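Local atomic coordinates of pre-crRNA processing endonuclease (Streptococcus mutans, PDB entry 4R0J), a protein that probably cleaves precursor CRISPR RNA as a Cas5-family endonuclease of the subtype I-C antiviral defence system. Residues I51-K54 against P55-N59. Numbering follows the deposited sequence.
Sequences IYHK and PTFTN
Phe57 lies between Tyr52 and His53, and the three rings form an aromatic cluster in which no two planes are parallel. The Phe57 rim reaches one face of Tyr52, with CZ of Phe57 3.5 Å from CE2 of Tyr52 and the planes inclined at 53°, neither stacked nor T-shaped. His53 instead turns its edge to the face of Phe57 in an offset edge-to-face pair, CD2 of His53 lying 3.7 Å from CE1 of Phe57. Phe57 folds back over the chain because its CG sits between the backbone N and the carbonyl carbon (chi1 64°), which brings the ring centre under Lys54 O.

Three hydrogen bonds hold the loop against the start of the strand. His53 NE2 donates to Phe57 O at 2.8 Å, a somewhat bent bond (134°) that fixes the imidazole's rotation. Asn59 ND2 gives a straighter bond to Tyr52 O, 3.1 Å away and within the amide plane, while Asp49 OD1 accepts from the same nitrogen. Phe57 N closes a beta turn on Lys54 O at 3.0 Å. Beyond the loop, Tyr52 OH bonds to His123 of helix 120-132, and Phe105 also meets the Phe57 ring.

This local aromatic cluster and its hydrogen bonds sit on the connection from helix 41-51 to strand 57-66, which completes a beta-alpha-beta crossover consistent with the ferredoxin-like fold of Cas5 and other RAMP proteins.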
loop_
_atom_site.group_PDB
_atom_site.type_symbol
_atom_site.label_atom_id
_atom_site.label_comp_id
_atom_site.label_asym_id
_atom_site.label_seq_id
_atom_site.Cartn_x
_atom_site.Cartn_y
_atom_site.Cartn_z
ATOM N N ILE A 51 -4.654 7.601 -5.386
ATOM C CA ILE A 51 -4.253 8.983 -5.188
ATOM C C ILE A 51 -3.921 9.599 -6.542
ATOM O O ILE A 51 -4.407 10.683 -6.876
ATOM C CB ILE A 51 -3.015 9.072 -4.248
ATOM C CG1 ILE A 51 -3.409 8.602 -2.848
ATOM C CG2 ILE A 51 -2.440 10.490 -4.237
ATOM C CD1 ILE A 51 -2.246 8.600 -1.823
ATOM N N TYR A 52 -3.100 8.896 -7.322
ATOM C CA TYR A 52 -2.734 9.337 -8.676
ATOM C C TYR A 52 -1.971 8.234 -9.395
ATOM O O TYR A 52 -0.995 7.692 -8.865
ATOM C CB TYR A 52 -1.849 10.591 -8.613
ATOM C CG TYR A 52 -1.293 11.079 -9.947
ATOM C CD1 TYR A 52 -2.112 11.218 -11.077
ATOM C CD2 TYR A 52 0.048 11.447 -10.066
ATOM C CE1 TYR A 52 -1.604 11.679 -12.272
ATOM C CE2 TYR A 52 0.564 11.916 -11.265
ATOM C CZ TYR A 52 -0.268 12.022 -12.370
ATOM O OH TYR A 52 0.230 12.484 -13.571
ATOM N N HIS A 53 -2.421 7.885 -10.592
ATOM C CA HIS A 53 -1.654 6.968 -11.413
ATOM C C HIS A 53 -1.893 7.233 -12.890
ATOM O O HIS A 53 -2.992 7.606 -13.295
ATOM C CB HIS A 53 -1.958 5.504 -11.093
ATOM C CG HIS A 53 -1.055 4.546 -11.809
ATOM N ND1 HIS A 53 -1.523 3.494 -12.567
ATOM C CD2 HIS A 53 0.299 4.513 -11.914
ATOM C CE1 HIS A 53 -0.500 2.837 -13.085
ATOM N NE2 HIS A 53 0.617 3.435 -12.701
ATOM N N LYS A 54 -0.833 7.076 -13.671
ATOM C CA LYS A 54 -0.906 7.086 -15.137
ATOM C C LYS A 54 0.028 5.968 -15.558
ATOM O O LYS A 54 1.040 5.736 -14.894
ATOM C CB LYS A 54 -0.402 8.411 -15.696
ATOM C CG LYS A 54 -1.270 9.619 -15.383
ATOM C CD LYS A 54 -2.644 9.503 -16.036
ATOM C CE LYS A 54 -3.380 10.836 -15.998
ATOM N NZ LYS A 54 -4.686 10.772 -16.714
ATOM N N PRO A 55 -0.292 5.266 -16.650
ATOM C CA PRO A 55 0.561 4.133 -17.041
ATOM C C PRO A 55 1.973 4.565 -17.466
ATOM O O PRO A 55 2.860 3.722 -17.645
ATOM C CB PRO A 55 -0.193 3.514 -18.226
ATOM C CG PRO A 55 -1.126 4.589 -18.702
ATOM C CD PRO A 55 -1.503 5.367 -17.477
ATOM N N THR A 56 2.184 5.867 -17.599
ATOM C CA THR A 56 3.520 6.390 -17.901
ATOM C C THR A 56 4.497 5.958 -16.814
ATOM O O THR A 56 5.668 5.676 -17.090
ATOM C CB THR A 56 3.527 7.926 -17.965
ATOM O OG1 THR A 56 2.554 8.366 -18.927
ATOM C CG2 THR A 56 4.918 8.453 -18.375
ATOM N N PHE A 57 3.998 5.914 -15.580
ATOM C CA PHE A 57 4.836 5.629 -14.415
ATOM C C PHE A 57 4.280 4.504 -13.558
ATOM O O PHE A 57 3.134 4.082 -13.723
ATOM C CB PHE A 57 5.097 6.906 -13.590
ATOM C CG PHE A 57 3.864 7.512 -12.971
ATOM C CD1 PHE A 57 3.380 7.039 -11.752
ATOM C CD2 PHE A 57 3.213 8.579 -13.571
ATOM C CE1 PHE A 57 2.255 7.598 -11.168
ATOM C CE2 PHE A 57 2.084 9.147 -12.986
ATOM C CZ PHE A 57 1.605 8.653 -11.781
ATOM N N THR A 58 5.124 4.003 -12.664
ATOM C CA THR A 58 4.770 2.940 -11.755
ATOM C C THR A 58 5.025 3.416 -10.331
ATOM O O THR A 58 6.146 3.805 -9.990
ATOM C CB THR A 58 5.620 1.684 -12.020
ATOM O OG1 THR A 58 5.383 1.219 -13.360
ATOM C CG2 THR A 58 5.273 0.577 -11.010
ATOM N N ASN A 59 3.985 3.385 -9.505
ATOM C CA ASN A 59 4.138 3.703 -8.095
ATOM C C ASN A 59 4.793 2.531 -7.389
ATOM O O ASN A 59 4.429 1.377 -7.623
ATOM C CB ASN A 59 2.787 3.997 -7.457
ATOM C CG ASN A 59 2.249 5.342 -7.857
ATOM O OD1 ASN A 59 2.997 6.309 -7.967
ATOM N ND2 ASN A 59 0.951 5.407 -8.104
#